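Local coordinates for protein putative fructosamine-3-kinase (PDB 3F7W) that probably acts as a kinase of the fructosamine kinase type, transferring phosphate to a sugar-derived substrate, at residues Pro152-Ala157 and Gly161-Gly166; Ile128-Met133 and Val267-Ala272; Ser4-Val9 and Ala18-Arg23. All blocks are in the same frame, centred on the assembly; numbering follows the deposited sequence. Where two conformers were deposited one is given.

Interaction 1. Residues Pro152-Ala157 and Gly161-Gly166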
loop_
_atom_site.group_PDB
_atom_site.type_symbol
_atom_site.label_atom_id
_atom_site.label_comp_id
_atom_site.label_asym_id
_atom_site.label_seq_id
_atom_site.Cartn_x
_atom_site.Cartn_y
_atom_site.Cartn_z
ATOM N N PRO A 152 8.155 -9.558 12.290
ATOM C CA PRO A 152 6.888 -9.513 13.026
ATOM C C PRO A 152 5.774 -10.408 12.436
ATOM O O PRO A 152 5.072 -11.090 13.195
ATOM C CB PRO A 152 6.536 -8.011 13.042
ATOM C CG PRO A 152 7.819 -7.317 12.835
ATOM C CD PRO A 152 8.616 -8.213 11.914
ATOM N N TYR A 153 5.657 -10.458 11.108
ATOM C CA TYR A 153 4.599 -11.233 10.438
ATOM C C TYR A 153 4.976 -12.714 10.379
ATOM O O TYR A 153 4.116 -13.574 10.445
ATOM C CB TYR A 153 4.334 -10.673 9.023
ATOM C CG TYR A 153 4.072 -9.188 9.122
ATOM C CD1 TYR A 153 2.888 -8.728 9.697
ATOM C CD2 TYR A 153 5.032 -8.255 8.765
ATOM C CE1 TYR A 153 2.647 -7.367 9.867
ATOM C CE2 TYR A 153 4.801 -6.871 8.923
ATOM C CZ TYR A 153 3.604 -6.452 9.496
ATOM O OH TYR A 153 3.340 -5.127 9.714
ATOM N N LEU A 154 6.264 -12.993 10.236
ATOM C CA LEU A 154 6.763 -14.376 10.319
ATOM C C LEU A 154 6.425 -15.017 11.675
ATOM O O LEU A 154 5.890 -16.137 11.735
ATOM C CB LEU A 154 8.269 -14.417 10.060
ATOM C CG LEU A 154 8.945 -15.801 10.028
ATOM C CD1 LEU A 154 8.410 -16.593 8.810
ATOM C CD2 LEU A 154 10.475 -15.624 9.938
ATOM N N ARG A 155 6.722 -14.301 12.759
ATOM C CA ARG A 155 6.432 -14.791 14.102
ATOM C C ARG A 155 4.935 -14.944 14.325
ATOM O O ARG A 155 4.489 -15.928 14.909
ATOM C CB ARG A 155 7.022 -13.872 15.180
ATOM C CG ARG A 155 8.537 -13.658 15.089
ATOM C CD ARG A 155 9.333 -14.911 15.409
ATOM N NE ARG A 155 10.763 -14.691 15.172
ATOM C CZ ARG A 155 11.552 -15.448 14.414
ATOM N NH1 ARG A 155 11.094 -16.530 13.804
ATOM N NH2 ARG A 155 12.835 -15.125 14.292
ATOM N N ARG A 156 4.157 -13.983 13.842
ATOM C CA ARG A 156 2.711 -14.044 14.000
ATOM C C ARG A 156 2.121 -15.265 13.276
ATOM O O ARG A 156 1.311 -15.987 13.845
ATOM C CB ARG A 156 2.061 -12.763 13.481
ATOM C CG ARG A 156 0.601 -12.708 13.774
ATOM C CD ARG A 156 -0.034 -11.472 13.195
ATOM N NE ARG A 156 -1.465 -11.548 13.417
ATOM C CZ ARG A 156 -2.073 -11.192 14.547
ATOM N NH1 ARG A 156 -1.379 -10.723 15.574
ATOM N NH2 ARG A 156 -3.392 -11.314 14.648
ATOM N N ALA A 157 2.532 -15.485 12.030
ATOM C CA ALA A 157 2.037 -16.606 11.236
ATOM C C ALA A 157 2.466 -17.950 11.865
ATOM O O ALA A 157 1.690 -18.915 11.918
ATOM C CB ALA A 157 2.500 -16.488 9.765
ATOM N N GLY A 161 0.156 -20.982 13.588
ATOM C CA GLY A 161 0.308 -22.314 13.031
ATOM C C GLY A 161 0.093 -22.376 11.536
ATOM O O GLY A 161 -0.083 -23.476 10.996
ATOM N N ALA A 162 0.159 -21.225 10.860
ATOM C CA ALA A 162 0.050 -21.153 9.407
ATOM C C ALA A 162 1.369 -21.499 8.734
ATOM O O ALA A 162 1.389 -21.900 7.567
ATOM C CB ALA A 162 -0.408 -19.763 8.969
ATOM N N LEU A 163 2.465 -21.348 9.470
ATOM C CA LEU A 163 3.795 -21.660 8.962
ATOM C C LEU A 163 4.467 -22.647 9.916
ATOM O O LEU A 163 4.294 -22.555 11.134
ATOM C CB LEU A 163 4.643 -20.397 8.827
ATOM C CG LEU A 163 4.220 -19.331 7.811
ATOM C CD1 LEU A 163 5.182 -18.157 7.834
ATOM C CD2 LEU A 163 4.100 -19.927 6.395
ATOM N N THR A 164 5.237 -23.577 9.348
ATOM C CA THR A 164 5.936 -24.616 10.128
ATOM C C THR A 164 7.299 -24.103 10.589
ATOM O O THR A 164 7.805 -23.113 10.051
ATOM C CB THR A 164 6.210 -25.867 9.276
ATOM O OG1 THR A 164 7.069 -25.510 8.183
ATOM C CG2 THR A 164 4.910 -26.467 8.732
ATOM N N PRO A 165 7.923 -24.789 11.556
ATOM C CA PRO A 165 9.289 -24.392 11.931
ATOM C C PRO A 165 10.301 -24.395 10.755
ATOM O O PRO A 165 11.201 -23.555 10.709
ATOM C CB PRO A 165 9.664 -25.412 13.005
ATOM C CG PRO A 165 8.339 -25.895 13.549
ATOM C CD PRO A 165 7.430 -25.914 12.374
ATOM N N GLY A 166 10.112 -25.307 9.809
ATOM C CA GLY A 166 10.917 -25.367 8.578
ATOM C C GLY A 166 10.687 -24.174 7.662
ATOM O O GLY A 166 11.630 -23.640 7.090
#
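Leu163 folds back from the turn after helix 141-159 and lays its side chain against Leu154 and Ala157. Its CB leads toward the helix. CG stands anti to the carbonyl carbon (chi1 -65°), which brings the branch point to the methyl of Ala157. Leu163 CG lies 3.9 Å from Ala157 CB. The branch CD1 goes further and does most of the touching. Leu163 CD1 sits 3.7 Å from both Ala157 CB and Leu154 CD1, and so bridges two residues about one turn apart on the helix. The side chain of Leu163 also touches Arg275 and Leu278 of helix 275-286.

Leu154 comes from the helix side, and CD1 is the branch that meets Leu163. The two leucine side chains cross at about a right angle, so they touch at one methyl each. Leu264 of helix 251-270 packs on both.

The backbone joins the segments beside this apolar patch. Ala162 N donates to Ala157 O at 3.0 Å. The bond is bent, with 144° at the hydrogen, and the donor is tilted 23° from the carbonyl plane. Ala162 CB also touches that oxygen, 3.7 Å from Ala157 O. Beyond the turn, Thr164 is the N-cap of helix 165-176, and its side chain caps a backbone N there.

Gly161 leaves the helix with positive phi and completes a Schellman motif. The bond from Ala162 to Ala157 is its 6-to-1 backbone bond. The same two residues form its apolar pair, with Ala157 CB 4.5 Å from Ala162 CB. Leu163 adds a further apolar contact just beyond. The whole is a C-capped helix end running through a tight turn into the next helix, in the helical part of a protein-kinase-like fold.

Interaction 2. Residues Ile128-Met133 and Val267-Ala272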
loop_
_atom_site.group_PDB
_atom_site.type_symbol
_atom_site.label_atom_id
_atom_site.label_comp_id
_atom_site.label_asym_id
_atom_site.label_seq_id
_atom_site.Cartn_x
_atom_site.Cartn_y
_atom_site.Cartn_z
ATOM N N ILE A 128 -1.112 -2.227 8.146
ATOM C CA ILE A 128 -1.247 -2.934 6.885
ATOM C C ILE A 128 -2.522 -3.764 7.077
ATOM O O ILE A 128 -2.570 -4.693 7.882
ATOM C CB ILE A 128 0.049 -3.715 6.554
ATOM C CG1 ILE A 128 -0.020 -4.307 5.131
ATOM C CG2 ILE A 128 0.368 -4.816 7.636
ATOM C CD1 ILE A 128 0.070 -3.219 3.981
ATOM N N GLY A 129 -3.584 -3.344 6.393
ATOM C CA GLY A 129 -4.951 -3.697 6.769
ATOM C C GLY A 129 -5.191 -3.363 8.236
ATOM O O GLY A 129 -4.853 -2.264 8.667
ATOM N N PRO A 130 -5.732 -4.315 9.009
ATOM C CA PRO A 130 -5.914 -4.130 10.448
ATOM C C PRO A 130 -4.680 -4.473 11.286
ATOM O O PRO A 130 -4.733 -4.350 12.517
ATOM C CB PRO A 130 -7.049 -5.117 10.771
ATOM C CG PRO A 130 -6.808 -6.271 9.851
ATOM C CD PRO A 130 -6.201 -5.650 8.560
ATOM N N LEU A 131 -3.583 -4.921 10.669
ATOM C CA LEU A 131 -2.414 -5.320 11.448
ATOM C C LEU A 131 -1.503 -4.135 11.679
ATOM O O LEU A 131 -1.257 -3.363 10.726
ATOM C CB LEU A 131 -1.583 -6.414 10.747
ATOM C CG LEU A 131 -2.208 -7.791 10.607
ATOM C CD1 LEU A 131 -1.266 -8.713 9.755
ATOM C CD2 LEU A 131 -2.498 -8.355 11.975
ATOM N N PRO A 132 -0.947 -4.007 12.886
ATOM C CA PRO A 132 0.116 -3.016 13.079
ATOM C C PRO A 132 1.278 -3.225 12.097
ATOM O O PRO A 132 1.611 -4.378 11.724
ATOM C CB PRO A 132 0.568 -3.261 14.512
ATOM C CG PRO A 132 -0.654 -3.810 15.181
ATOM C CD PRO A 132 -1.211 -4.745 14.140
HETATM N N MSE A 133 1.849 -2.104 11.673
HETATM C CA MSE A 133 2.999 -2.082 10.783
HETATM C C MSE A 133 3.984 -1.055 11.382
HETATM O O MSE A 133 3.660 0.127 11.494
HETATM C CB MSE A 133 2.625 -1.715 9.333
HETATM C CG MSE A 133 3.861 -1.710 8.392
HETATM SE SE MSE A 133 3.447 -1.195 6.588
HETATM C CE MSE A 133 3.014 0.671 6.941
ATOM N N VAL A 267 -0.468 -14.372 4.562
ATOM C CA VAL A 267 -0.558 -15.603 5.335
ATOM C C VAL A 267 -1.131 -15.255 6.711
ATOM O O VAL A 267 -2.015 -15.951 7.218
ATOM C CB VAL A 267 0.787 -16.336 5.431
ATOM C CG1 VAL A 267 0.680 -17.535 6.428
ATOM C CG2 VAL A 267 1.165 -16.882 4.061
ATOM N N CYS A 268 -0.698 -14.131 7.277
ATOM C CA CYS A 268 -1.274 -13.679 8.560
ATOM C C CYS A 268 -2.760 -13.407 8.505
ATOM O O CYS A 268 -3.493 -13.858 9.367
ATOM C CB CYS A 268 -0.563 -12.439 9.080
ATOM S SG CYS A 268 1.077 -12.803 9.748
ATOM N N LEU A 269 -3.184 -12.658 7.492
ATOM C CA LEU A 269 -4.551 -12.179 7.368
ATOM C C LEU A 269 -5.513 -13.195 6.795
ATOM O O LEU A 269 -6.679 -13.217 7.200
ATOM C CB LEU A 269 -4.597 -10.912 6.511
ATOM C CG LEU A 269 -4.053 -9.635 7.116
ATOM C CD1 LEU A 269 -4.141 -8.524 6.055
ATOM C CD2 LEU A 269 -4.795 -9.279 8.407
ATOM N N PHE A 270 -5.043 -14.042 5.879
ATOM C CA PHE A 270 -5.940 -14.872 5.061
ATOM C C PHE A 270 -5.657 -16.358 5.146
ATOM O O PHE A 270 -6.448 -17.159 4.651
ATOM C CB PHE A 270 -5.930 -14.375 3.601
ATOM C CG PHE A 270 -6.293 -12.914 3.479
ATOM C CD1 PHE A 270 -7.560 -12.496 3.828
ATOM C CD2 PHE A 270 -5.355 -11.951 3.096
ATOM C CE1 PHE A 270 -7.910 -11.175 3.782
ATOM C CE2 PHE A 270 -5.697 -10.625 3.051
ATOM C CZ PHE A 270 -7.012 -10.233 3.397
ATOM N N GLY A 271 -4.526 -16.736 5.743
ATOM C CA GLY A 271 -4.250 -18.111 6.079
ATOM C C GLY A 271 -3.438 -18.892 5.063
ATOM O O GLY A 271 -2.680 -18.333 4.270
ATOM N N ALA A 272 -3.650 -20.198 5.099
ATOM C CA ALA A 272 -2.870 -21.192 4.355
ATOM C C ALA A 272 -2.777 -20.987 2.838
ATOM O O ALA A 272 -1.771 -21.376 2.227
ATOM C CB ALA A 272 -3.433 -22.588 4.650
#
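Leu131 and Leu269 carry this contact between a beta hairpin and the last turn of a helix. The hairpin joins strands 126-128 and 131-133 through a type II' turn from Ile128 to Leu131. The helix is 251-270. In this kinase-like fold the contacts between these two segments are apolar.

The two leucines form the main apolar pair. Both point toward the other segment, and their side chains run antiparallel alongside one another. Leu269 CD2 is the branch that reaches in. Leu269 CD2 lies 3.7 Å from Leu131 CG and 3.8 Å from Leu131 CD1. In both residues CG is anti to the residue's own carbonyl carbon, chi1 -68° in Leu131 and -72° in Leu269.

Two smaller apolar contacts flank the pair. Leu131 CD1 also touches Cys268 CB at 3.9 Å. Leu269 CD2 meets the CG-CD side of the Pro130 ring as well, 3.9 Å from Pro130 CD. It therefore fits against both the turn proline and the first strand residue after it.

Backbone hydrogen bonds shape each partner separately. Ile128 N donates to Leu131 O at 2.8 Å and Leu131 N to Ile128 O at 3.0 Å, which closes the hairpin turn. Gly129 takes its second position with positive phi (52°). On the helix, Gly271 N bonds back to Val267 O, and Gly271 leaves helical geometry with positive phi.

Outer contacts place the pair in the fold. Arg156 of helix 141-159 packs on Leu131, and Arg28 packs on Pro130. At the helix end, the neighbouring Leu269 lies against one face of the Phe270 ring. Leu269 CB sits 3.6 Å off the plane of the Phe270 ring, nearer its edge than its centre.

Interaction 3. Residues Ser4-Val9 and Ala18-Arg23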
loop_
_atom_site.group_PDB
_atom_site.type_symbol
_atom_site.label_atom_id
_atom_site.label_comp_id
_atom_site.label_asym_id
_atom_site.label_seq_id
_atom_site.Cartn_x
_atom_site.Cartn_y
_atom_site.Cartn_z
ATOM N N SER A 4 -26.041 9.421 9.595
ATOM C CA SER A 4 -24.828 9.717 10.386
ATOM C C SER A 4 -23.549 9.933 9.545
ATOM O O SER A 4 -22.760 10.826 9.852
ATOM C CB SER A 4 -24.588 8.680 11.463
ATOM O OG SER A 4 -23.469 9.054 12.235
ATOM N N VAL A 5 -23.351 9.131 8.497
ATOM C CA VAL A 5 -22.310 9.403 7.492
ATOM C C VAL A 5 -22.414 10.846 6.953
ATOM O O VAL A 5 -21.446 11.617 6.982
ATOM C CB VAL A 5 -22.400 8.416 6.288
ATOM C CG1 VAL A 5 -21.497 8.873 5.122
ATOM C CG2 VAL A 5 -22.028 6.993 6.714
ATOM N N ALA A 6 -23.595 11.203 6.461
ATOM C CA ALA A 6 -23.838 12.536 5.910
ATOM C C ALA A 6 -23.465 13.639 6.895
ATOM O O ALA A 6 -22.784 14.604 6.539
ATOM C CB ALA A 6 -25.293 12.685 5.433
ATOM N N ALA A 7 -23.876 13.481 8.149
ATOM C CA ALA A 7 -23.575 14.474 9.172
ATOM C C ALA A 7 -22.071 14.599 9.397
ATOM O O ALA A 7 -21.555 15.699 9.515
ATOM C CB ALA A 7 -24.275 14.102 10.495
ATOM N N ARG A 8 -21.395 13.457 9.516
ATOM C CA ARG A 8 -19.956 13.429 9.801
ATOM C C ARG A 8 -19.160 14.090 8.661
ATOM O O ARG A 8 -18.254 14.902 8.901
ATOM C CB ARG A 8 -19.533 11.987 10.091
ATOM C CG ARG A 8 -20.150 11.455 11.410
ATOM C CD ARG A 8 -20.293 9.939 11.457
ATOM N NE ARG A 8 -19.006 9.256 11.357
ATOM C CZ ARG A 8 -18.859 7.933 11.330
ATOM N NH1 ARG A 8 -19.919 7.130 11.435
ATOM N NH2 ARG A 8 -17.652 7.416 11.231
ATOM N N VAL A 9 -19.555 13.804 7.418
ATOM C CA VAL A 9 -18.906 14.408 6.240
ATOM C C VAL A 9 -19.087 15.916 6.220
ATOM O O VAL A 9 -18.131 16.684 6.043
ATOM C CB VAL A 9 -19.396 13.743 4.922
ATOM C CG1 VAL A 9 -18.895 14.497 3.694
ATOM C CG2 VAL A 9 -18.915 12.306 4.882
ATOM N N ALA A 18 -25.713 16.019 -0.303
ATOM C CA ALA A 18 -26.984 15.804 -1.021
ATOM C C ALA A 18 -27.406 14.325 -1.048
ATOM O O ALA A 18 -28.595 14.033 -1.127
ATOM C CB ALA A 18 -26.892 16.342 -2.441
ATOM N N ALA A 19 -26.455 13.399 -0.965
ATOM C CA ALA A 19 -26.770 11.973 -1.061
ATOM C C ALA A 19 -25.678 11.103 -0.475
ATOM O O ALA A 19 -24.494 11.497 -0.463
ATOM C CB ALA A 19 -27.029 11.583 -2.538
ATOM N N VAL A 20 -26.080 9.922 0.009
ATOM C CA VAL A 20 -25.165 8.885 0.483
ATOM C C VAL A 20 -25.605 7.521 -0.071
ATOM O O VAL A 20 -26.772 7.164 0.053
ATOM C CB VAL A 20 -25.149 8.771 2.020
ATOM C CG1 VAL A 20 -24.171 7.691 2.459
ATOM C CG2 VAL A 20 -24.825 10.105 2.693
ATOM N N ALA A 21 -24.685 6.773 -0.667
ATOM C CA ALA A 21 -24.973 5.434 -1.185
ATOM C C ALA A 21 -23.973 4.442 -0.602
ATOM O O ALA A 21 -22.791 4.748 -0.524
ATOM C CB ALA A 21 -24.882 5.424 -2.731
ATOM N N GLU A 22 -24.431 3.244 -0.230
ATOM C CA GLU A 22 -23.520 2.216 0.301
ATOM C C GLU A 22 -22.670 1.600 -0.810
ATOM O O GLU A 22 -23.157 1.368 -1.924
ATOM C CB GLU A 22 -24.312 1.147 1.066
ATOM C CG GLU A 22 -24.952 1.720 2.328
ATOM C CD GLU A 22 -25.905 0.782 3.044
ATOM O OE1 GLU A 22 -26.444 -0.161 2.413
ATOM O OE2 GLU A 22 -26.137 1.019 4.250
ATOM N N ARG A 23 -21.390 1.376 -0.527
ATOM C CA ARG A 23 -20.484 0.738 -1.476
ATOM C C ARG A 23 -19.724 -0.415 -0.816
ATOM O O ARG A 23 -18.583 -0.694 -1.173
ATOM C CB ARG A 23 -19.520 1.766 -2.088
ATOM C CG ARG A 23 -20.199 2.777 -3.024
ATOM C CD ARG A 23 -20.583 2.116 -4.376
ATOM N NE ARG A 23 -21.209 3.060 -5.309
ATOM C CZ ARG A 23 -22.490 3.424 -5.286
ATOM N NH1 ARG A 23 -23.319 2.942 -4.370
ATOM N NH2 ARG A 23 -22.955 4.284 -6.184
#
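Helix residues Val5 and Ala6 lie over Val20 of strand 17-26. The closest backbone approach is Ala6 to Val20, with CA atoms 6.7 Å apart. The helix is regular here, with Arg8 N bonded to Ser4 O and Val9 N to Val5 O. The strand has an irregular start. Ala18 and Ala19 both face Glu35 of strand 29-36, a classic beta bulge. Beyond it the strand turns the side chain of Val20 toward the helix.

Val20 spreads its two methyls between two helix residues. Ala6 carries the surer half of the contact. Val20 CG2 lies 3.8 Å from Ala6 CB. Val20 CG2 also comes within 4.1 Å of Ala6 N, so this methyl rests against the helix backbone as well. Val20 CG1 is anti to the backbone N (chi1 -179°) and lies 4.0 Å from Val5 CG1. That contact belongs to one of two conformers of Val5 and is less certain. In this conformer the side chains of Val5 and Val20 cross obliquely.

The patch continues beyond the two segments. Tyr32 of strand 29-36 touches both Val5 and Val20, and Val17 touches Ala6. Val9, one turn on, packs on Leu42 and Val44 of strand 41-46. Helix 3-13 thus lies across one face of the five-stranded antiparallel sheet, over its outermost strand 17-26 and the next two strands, consistent with the N-terminal lobe of a protein-kinase-like fold.

How the interactions relate
From the N terminus, interaction 3 comes first. It closes a short loop between helix 3-13 and strand 17-26, on the five-stranded sheet. Interaction 2 opens much later, at the hairpin 126-133, and closes a long loop when helix 251-270 returns to it. Interaction 1 is nested inside that loop and joins the last turns of helix 141-159 to the turn that leads into helix 165-176. Interactions 1 and 2 touch: Tyr153 OH is probably hydrogen-bonded to Pro132 O, and Ala162 packs on Val267. Together they tie the hairpin to the helical part. Interaction 3 stands apart, its centre about 29 Å from that of interaction 2 and 41 Å from that of interaction 1.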